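Local coordinates for protein haloperoxidase (Corallina officinalis, PDB 1QHB) that catalyses the vanadate-dependent bromination of organic substrates with hydrogen peroxide and bromide, as a homododecamer that also binds calcium, at residues V142-A147 and P479-G484; G226-S231 and L537-A542; S559-E564 and P587-T592. All coordinates share one frame; numbering follows the deposited sequence.

Contact 1: V142-A147 and P479-G484; sequences VAMPPA and PSYGSG. With PO4 (phosphate ion), chain G.
The ring of Tyr481 is sandwiched between Met144 and Ala147. Met144 CE lies over the centre of one face, 3.5 Å from the Tyr481 ring centroid. Ala147 CB lies over the opposite face, 3.9 Å from the Tyr481 ring centroid; both are CH-pi contacts. The Met144 chain turns at its last torsion (chi3 62°), which brings the methyl closer to the ring than the sulfur; SD stays above the same face at a distance, a Met-aromatic contact. At the far end of the ring, Tyr481 OH donates to Pro145 O over 2.5 Å, with the donor tilted 35° from the carbonyl plane. Met144 CE also sits tightly on Gly482 CA, at 3.5 Å. The packing is looser beyond Pro145: Pro146 turns its CB away from Tyr481 and packs on Thr592 of a second subunit. With an alanine at Tyr481, Pro145 O would probably lose this donor and a gap would open between Met144 and Ala147. A cis peptide links Tyr481 to Gly482. Just beyond, Ser483 OG and Gly484 N hydrogen-bond the phosphate, together with Lys398, Arg406, His485, Arg545 and His551. The phosphate thus occupies the vanadate site, and the apolar clamp on Tyr481 borders an anion pocket built from donors.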
loop_
_atom_site.group_PDB
_atom_site.type_symbol
_atom_site.label_atom_id
_atom_site.label_comp_id
_atom_site.label_asym_id
_atom_site.label_seq_id
_atom_site.Cartn_x
_atom_site.Cartn_y
_atom_site.Cartn_z
ATOM N N VAL A 142 4.092 -27.564 11.384
ATOM C CA VAL A 142 3.736 -28.968 11.146
ATOM C C VAL A 142 3.570 -29.647 12.502
ATOM O O VAL A 142 3.843 -29.006 13.525
ATOM C CB VAL A 142 4.763 -29.696 10.265
ATOM C CG1 VAL A 142 4.767 -29.164 8.823
ATOM C CG2 VAL A 142 6.144 -29.575 10.866
ATOM N N ALA A 143 2.996 -30.857 12.501
ATOM C CA ALA A 143 2.695 -31.536 13.750
ATOM C C ALA A 143 2.907 -33.040 13.735
ATOM O O ALA A 143 2.776 -33.716 12.707
ATOM C CB ALA A 143 1.164 -31.360 13.958
ATOM N N MET A 144 3.112 -33.603 14.896
ATOM C CA MET A 144 3.148 -35.067 15.082
ATOM C C MET A 144 1.948 -35.364 15.985
ATOM O O MET A 144 1.559 -34.521 16.799
ATOM C CB MET A 144 4.444 -35.513 15.724
ATOM C CG MET A 144 5.668 -35.448 14.822
ATOM S SD MET A 144 7.196 -35.850 15.717
ATOM C CE MET A 144 6.866 -37.535 16.224
ATOM N N PRO A 145 1.237 -36.436 15.800
ATOM C CA PRO A 145 0.080 -36.747 16.629
ATOM C C PRO A 145 0.500 -37.114 18.046
ATOM O O PRO A 145 1.659 -37.377 18.350
ATOM C CB PRO A 145 -0.552 -37.926 15.901
ATOM C CG PRO A 145 0.569 -38.596 15.151
ATOM C CD PRO A 145 1.542 -37.487 14.779
ATOM N N PRO A 146 -0.443 -37.103 18.986
ATOM C CA PRO A 146 -0.189 -37.468 20.361
ATOM C C PRO A 146 0.548 -38.802 20.475
ATOM O O PRO A 146 0.143 -39.755 19.820
ATOM C CB PRO A 146 -1.571 -37.631 20.978
ATOM C CG PRO A 146 -2.555 -36.942 20.063
ATOM C CD PRO A 146 -1.895 -36.803 18.724
ATOM N N ALA A 147 1.536 -38.896 21.373
ATOM C CA ALA A 147 2.196 -40.179 21.633
ATOM C C ALA A 147 1.359 -41.136 22.464
ATOM O O ALA A 147 0.446 -40.743 23.163
ATOM C CB ALA A 147 3.510 -39.934 22.374
ATOM N N PRO A 479 14.105 -35.323 24.742
ATOM C CA PRO A 479 12.952 -36.166 24.759
ATOM C C PRO A 479 12.821 -37.136 23.603
ATOM O O PRO A 479 13.486 -37.040 22.555
ATOM C CB PRO A 479 11.762 -35.189 24.825
ATOM C CG PRO A 479 12.372 -34.008 25.554
ATOM C CD PRO A 479 13.719 -33.865 24.839
ATOM N N SER A 480 11.964 -38.140 23.858
ATOM C CA SER A 480 11.829 -39.219 22.890
ATOM C C SER A 480 10.986 -39.006 21.667
ATOM O O SER A 480 11.185 -39.772 20.710
ATOM C CB SER A 480 11.225 -40.383 23.730
ATOM O OG SER A 480 11.530 -41.620 23.085
ATOM N N TYR A 481 10.025 -38.072 21.642
ATOM C CA TYR A 481 9.115 -38.035 20.483
ATOM C C TYR A 481 9.045 -36.685 19.818
ATOM O O TYR A 481 8.606 -35.749 20.468
ATOM C CB TYR A 481 7.761 -38.399 21.111
ATOM C CG TYR A 481 6.592 -38.518 20.169
ATOM C CD1 TYR A 481 6.392 -39.710 19.492
ATOM C CD2 TYR A 481 5.676 -37.486 19.978
ATOM C CE1 TYR A 481 5.336 -39.871 18.637
ATOM C CE2 TYR A 481 4.601 -37.623 19.089
ATOM C CZ TYR A 481 4.455 -38.808 18.445
ATOM O OH TYR A 481 3.419 -39.021 17.573
ATOM N N GLY A 482 9.489 -36.544 18.590
ATOM C CA GLY A 482 9.987 -37.596 17.771
ATOM C C GLY A 482 11.483 -37.803 17.832
ATOM O O GLY A 482 12.108 -37.530 18.848
ATOM N N SER A 483 12.070 -38.261 16.731
ATOM C CA SER A 483 13.476 -38.658 16.733
ATOM C C SER A 483 14.264 -37.875 15.723
ATOM O O SER A 483 13.842 -37.733 14.561
ATOM C CB SER A 483 13.496 -40.196 16.400
ATOM O OG SER A 483 14.787 -40.607 15.915
ATOM N N GLY A 484 15.481 -37.450 16.073
ATOM C CA GLY A 484 16.344 -36.741 15.151
ATOM C C GLY A 484 16.795 -37.646 14.033
ATOM O O GLY A 484 16.807 -37.249 12.860
HETATM P P PO4 G . 17.582 -39.269 18.524
HETATM O O1 PO4 G . 17.668 -40.046 19.790
HETATM O O2 PO4 G . 17.493 -40.161 17.332
HETATM O O3 PO4 G . 18.760 -38.392 18.416
HETATM O O4 PO4 G . 16.314 -38.453 18.618
#

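Contact 2: G226-S231 and L537-A542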
loop_
_atom_site.group_PDB
_atom_site.type_symbol
_atom_site.label_atom_id
_atom_site.label_comp_id
_atom_site.label_asym_id
_atom_site.label_seq_id
_atom_site.Cartn_x
_atom_site.Cartn_y
_atom_site.Cartn_z
ATOM N N GLY A 226 10.520 -52.361 10.151
ATOM C CA GLY A 226 9.667 -51.166 10.121
ATOM C C GLY A 226 8.547 -51.531 9.122
ATOM O O GLY A 226 8.509 -52.685 8.668
ATOM N N ILE A 227 7.699 -50.579 8.786
ATOM C CA ILE A 227 6.588 -50.816 7.888
ATOM C C ILE A 227 6.580 -49.911 6.665
ATOM O O ILE A 227 5.535 -49.775 6.025
ATOM C CB ILE A 227 5.228 -50.600 8.634
ATOM C CG1 ILE A 227 5.160 -49.181 9.225
ATOM C CG2 ILE A 227 5.071 -51.673 9.681
ATOM C CD1 ILE A 227 3.889 -48.896 10.016
ATOM N N LEU A 228 7.652 -49.217 6.330
ATOM C CA LEU A 228 7.698 -48.426 5.117
ATOM C C LEU A 228 7.656 -49.442 3.971
ATOM O O LEU A 228 8.164 -50.517 4.146
ATOM C CB LEU A 228 9.008 -47.609 4.979
ATOM C CG LEU A 228 9.116 -46.569 6.099
ATOM C CD1 LEU A 228 10.348 -45.720 5.983
ATOM C CD2 LEU A 228 7.856 -45.697 6.119
ATOM N N PRO A 229 7.028 -49.103 2.868
ATOM C CA PRO A 229 6.941 -49.983 1.734
ATOM C C PRO A 229 8.352 -50.351 1.287
ATOM O O PRO A 229 9.136 -49.428 1.019
ATOM C CB PRO A 229 6.202 -49.203 0.641
ATOM C CG PRO A 229 5.590 -48.070 1.364
ATOM C CD PRO A 229 6.312 -47.809 2.657
ATOM N N GLY A 230 8.607 -51.652 1.219
ATOM C CA GLY A 230 9.955 -52.063 0.757
ATOM C C GLY A 230 10.723 -52.690 1.921
ATOM O O GLY A 230 11.535 -53.604 1.672
ATOM N N SER A 231 10.492 -52.250 3.154
ATOM C CA SER A 231 11.172 -52.799 4.302
ATOM C C SER A 231 10.913 -54.272 4.593
ATOM O O SER A 231 11.793 -54.943 5.158
ATOM C CB SER A 231 10.808 -52.035 5.603
ATOM O OG SER A 231 11.472 -50.780 5.515
ATOM N N LEU A 537 16.450 -48.566 4.233
ATOM C CA LEU A 537 17.576 -47.910 4.863
ATOM C C LEU A 537 17.117 -46.885 5.915
ATOM O O LEU A 537 17.614 -46.846 7.064
ATOM C CB LEU A 537 18.402 -47.189 3.790
ATOM C CG LEU A 537 19.646 -46.399 4.249
ATOM C CD1 LEU A 537 20.666 -47.339 4.851
ATOM C CD2 LEU A 537 20.274 -45.649 3.081
ATOM N N ALA A 538 16.110 -46.090 5.568
ATOM C CA ALA A 538 15.499 -45.191 6.554
ATOM C C ALA A 538 14.992 -45.970 7.740
ATOM O O ALA A 538 15.266 -45.637 8.889
ATOM C CB ALA A 538 14.336 -44.393 5.941
ATOM N N ASP A 539 14.273 -47.089 7.441
ATOM C CA ASP A 539 13.803 -47.926 8.548
ATOM C C ASP A 539 14.966 -48.537 9.323
ATOM O O ASP A 539 14.827 -48.669 10.540
ATOM C CB ASP A 539 12.832 -48.986 8.041
ATOM C CG ASP A 539 11.368 -48.669 8.164
ATOM O OD1 ASP A 539 10.964 -47.846 9.045
ATOM O OD2 ASP A 539 10.550 -49.247 7.394
ATOM N N ASN A 540 16.049 -48.966 8.710
ATOM C CA ASN A 540 17.177 -49.574 9.423
ATOM C C ASN A 540 17.836 -48.601 10.392
ATOM O O ASN A 540 18.178 -48.861 11.549
ATOM C CB ASN A 540 18.231 -49.981 8.396
ATOM C CG ASN A 540 17.985 -51.205 7.538
ATOM O OD1 ASN A 540 18.734 -51.369 6.579
ATOM N ND2 ASN A 540 17.021 -52.071 7.820
ATOM N N VAL A 541 18.053 -47.347 9.925
ATOM C CA VAL A 541 18.665 -46.363 10.817
ATOM C C VAL A 541 17.724 -46.001 11.951
ATOM O O VAL A 541 18.156 -45.920 13.102
ATOM C CB VAL A 541 19.079 -45.129 10.016
ATOM C CG1 VAL A 541 19.542 -43.995 10.924
ATOM C CG2 VAL A 541 20.125 -45.550 8.979
ATOM N N ALA A 542 16.450 -45.814 11.743
ATOM C CA ALA A 542 15.463 -45.442 12.741
ATOM C C ALA A 542 15.267 -46.575 13.736
ATOM O O ALA A 542 15.317 -46.302 14.947
ATOM C CB ALA A 542 14.113 -45.196 12.006
HETATM O O HOH W 1 8.288 -47.889 9.765
#
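Asp539 points its carboxylate from the helix into the bend of 226-231, and OD2 takes two hydrogen bonds there. Leu228 N donates to the syn lone pair of Asp539 OD2 over 3.1 Å, at an N-H...O angle of 156°. Ser231 OG donates to the anti lone pair of Asp539 OD2 over 2.6 Å. The two donors therefore grip one oxygen from its two sides and limit the turning of the carboxylate. Ser231 OG stands beside its own backbone N (chi1 -73°), which directs the hydroxyl at the helix. Asp539 OD1 accepts from a water at 2.8 Å, and Ile227 N donates to the same water over 2.9 Å. Both carboxylate oxygens are thus engaged by the loop, one directly and one through the water. By gripping one backbone N-H and a hydroxyl directly, and a second N-H through water, Asp539 ties an irregular loop to helix 530-548, part of the helical core of the vanadium haloperoxidase fold. Gly226 CA lies 3.4 Å from Asp539 OD2, and a CB on Gly226 would run into the carboxylate. The Leu228 side chain crosses that of Asp539 at a slant. Leu228 CG is 3.3 Å from Asp539 OD2, and Leu228 CD1 continues to Ala538 CB at 4.2 Å, an apolar contact beside the polar one. Leu560 of helix 553-574 packs against both Leu228 and Asp539. Within the loop, Ser231 N also donates to Leu228 O.

Contact 3: S559-E564 and P587-T592; sequences SLLLGE and PKFDGT
Glu564 and Phe589 make the one hydrogen bond between 559-564 and 587-592. Phe589 N donates to the syn lone pair of Glu564 OE2 over 2.8 Å, at an N-H...O angle of 161°. The extended Glu564 chain, with CG anti to the backbone N (chi1 179°), carries the carboxylate out to the loop. Glu564 OE2 also lies 3.2 Å from Lys588 CA. The charged end of Lys588 stays apart from Glu564; Lys588 NZ makes a long salt bridge with Asp590 OD2.

The remaining contacts across the segments are packing. Glu564 and Phe589 run past each other in opposite directions, with carboxylate and ring planes 29° apart. Leu560 O meets the ring at its edge, 3.6 Å from Phe589 CE2. Leu561 CD2 approaches Phe589 CD2 obliquely, at 4.2 Å.

Within the loop, a type I turn runs from Lys588 to Gly591. Asp590 OD1 accepts from both Thr592 N and Thr592 OG1, the backbone bond closing an Asx turn.

The loop links strands 585-587 and 593-595, consistent with a beta hairpin; Lys588 N bonds Thr592 O. Lys588 and Thr592 pack on Phe35 of a third subunit. Phe589 wedges between helix 553-574, Val493 and Lys497 of helix 484-499, and Asn535 of helix 530-548.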
loop_
_atom_site.group_PDB
_atom_site.type_symbol
_atom_site.label_atom_id
_atom_site.label_comp_id
_atom_site.label_asym_id
_atom_site.label_seq_id
_atom_site.Cartn_x
_atom_site.Cartn_y
_atom_site.Cartn_z
ATOM N N SER A 559 8.066 -39.743 13.053
ATOM C CA SER A 559 9.102 -38.813 12.659
ATOM C C SER A 559 9.444 -39.005 11.173
ATOM O O SER A 559 9.822 -38.052 10.502
ATOM C CB SER A 559 10.356 -39.010 13.478
ATOM O OG SER A 559 10.234 -38.783 14.848
ATOM N N LEU A 560 9.369 -40.238 10.667
ATOM C CA LEU A 560 9.613 -40.455 9.243
ATOM C C LEU A 560 8.555 -39.651 8.459
ATOM O O LEU A 560 8.958 -38.952 7.537
ATOM C CB LEU A 560 9.515 -41.961 8.895
ATOM C CG LEU A 560 10.741 -42.740 9.444
ATOM C CD1 LEU A 560 10.452 -44.226 9.500
ATOM C CD2 LEU A 560 11.919 -42.446 8.543
ATOM N N LEU A 561 7.278 -39.731 8.838
ATOM C CA LEU A 561 6.298 -38.947 8.095
ATOM C C LEU A 561 6.550 -37.435 8.185
ATOM O O LEU A 561 6.360 -36.744 7.181
ATOM C CB LEU A 561 4.865 -39.211 8.607
ATOM C CG LEU A 561 4.424 -40.671 8.568
ATOM C CD1 LEU A 561 2.931 -40.759 8.953
ATOM C CD2 LEU A 561 4.641 -41.278 7.213
ATOM N N LEU A 562 7.009 -36.954 9.335
ATOM C CA LEU A 562 7.252 -35.518 9.484
ATOM C C LEU A 562 8.391 -35.057 8.595
ATOM O O LEU A 562 8.251 -33.971 7.956
ATOM C CB LEU A 562 7.539 -35.153 10.940
ATOM C CG LEU A 562 7.887 -33.720 11.315
ATOM C CD1 LEU A 562 6.620 -32.870 11.199
ATOM C CD2 LEU A 562 8.471 -33.533 12.713
ATOM N N GLY A 563 9.452 -35.866 8.465
ATOM C CA GLY A 563 10.583 -35.439 7.667
ATOM C C GLY A 563 10.216 -35.441 6.199
ATOM O O GLY A 563 10.742 -34.652 5.384
ATOM N N GLU A 564 9.354 -36.363 5.828
ATOM C CA GLU A 564 8.861 -36.435 4.452
ATOM C C GLU A 564 8.163 -35.113 4.102
ATOM O O GLU A 564 8.380 -34.585 3.008
ATOM C CB GLU A 564 7.816 -37.551 4.305
ATOM C CG GLU A 564 7.266 -37.645 2.885
ATOM C CD GLU A 564 6.327 -38.815 2.713
ATOM O OE1 GLU A 564 5.341 -38.905 3.473
ATOM O OE2 GLU A 564 6.549 -39.638 1.822
ATOM N N PRO A 587 7.581 -40.795 -5.049
ATOM C CA PRO A 587 6.777 -41.857 -4.454
ATOM C C PRO A 587 6.776 -41.638 -2.956
ATOM O O PRO A 587 7.823 -41.859 -2.327
ATOM C CB PRO A 587 7.474 -43.149 -4.835
ATOM C CG PRO A 587 8.778 -42.813 -5.434
ATOM C CD PRO A 587 8.858 -41.317 -5.598
ATOM N N LYS A 588 5.644 -41.297 -2.345
ATOM C CA LYS A 588 5.626 -41.057 -0.906
ATOM C C LYS A 588 5.613 -42.331 -0.085
ATOM O O LYS A 588 5.364 -43.428 -0.593
ATOM C CB LYS A 588 4.426 -40.178 -0.545
ATOM C CG LYS A 588 4.489 -38.797 -1.235
ATOM C CD LYS A 588 3.195 -38.026 -1.041
ATOM C CE LYS A 588 2.873 -37.846 0.455
ATOM N NZ LYS A 588 1.496 -37.334 0.629
ATOM N N PHE A 589 5.802 -42.235 1.246
ATOM C CA PHE A 589 5.705 -43.401 2.104
ATOM C C PHE A 589 4.301 -44.012 2.102
ATOM O O PHE A 589 4.142 -45.166 2.489
ATOM C CB PHE A 589 6.073 -43.070 3.545
ATOM C CG PHE A 589 7.520 -42.655 3.733
ATOM C CD1 PHE A 589 8.540 -43.335 3.143
ATOM C CD2 PHE A 589 7.824 -41.568 4.526
ATOM C CE1 PHE A 589 9.859 -42.950 3.299
ATOM C CE2 PHE A 589 9.125 -41.176 4.699
ATOM C CZ PHE A 589 10.161 -41.873 4.086
ATOM N N ASP A 590 3.230 -43.306 1.730
ATOM C CA ASP A 590 1.887 -43.858 1.772
ATOM C C ASP A 590 1.554 -44.550 0.458
ATOM O O ASP A 590 0.411 -44.948 0.298
ATOM C CB ASP A 590 0.793 -42.813 2.012
ATOM C CG ASP A 590 0.722 -41.720 0.977
ATOM O OD1 ASP A 590 1.334 -41.759 -0.127
ATOM O OD2 ASP A 590 0.032 -40.734 1.268
ATOM N N GLY A 591 2.452 -44.596 -0.516
ATOM C CA GLY A 591 2.157 -45.351 -1.716
ATOM C C GLY A 591 1.625 -44.513 -2.855
ATOM O O GLY A 591 1.437 -45.056 -3.949
ATOM N N THR A 592 1.427 -43.220 -2.623
ATOM C CA THR A 592 0.957 -42.378 -3.700
ATOM C C THR A 592 2.120 -41.557 -4.209
ATOM O O THR A 592 3.182 -41.505 -3.591
ATOM C CB THR A 592 -0.167 -41.448 -3.194
ATOM O OG1 THR A 592 0.408 -40.538 -2.245
ATOM C CG2 THR A 592 -1.273 -42.236 -2.511
#

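Overall arrangement
Contact 3 touches both others, which do not touch each other. Helix 553-574 carries one side of contact 3 and also packs against contacts 1 and 2. Contacts 2 and 3 have centres about 11 Å apart and touch through Leu228, Leu560 and Phe589. Contacts 1 and 3 have centres about 15 Å apart and are joined by a probable hydrogen bond from Ser483 N to Ser559 OG. Contacts 1 and 2 have centres about 18 Å apart. In the chain, 142-147 and 226-231 come first and pair with 479-484 and 537-542 in crossed order; contact 3 follows. Loops from the first half are thus fixed to the C-terminal half that holds the vanadate site.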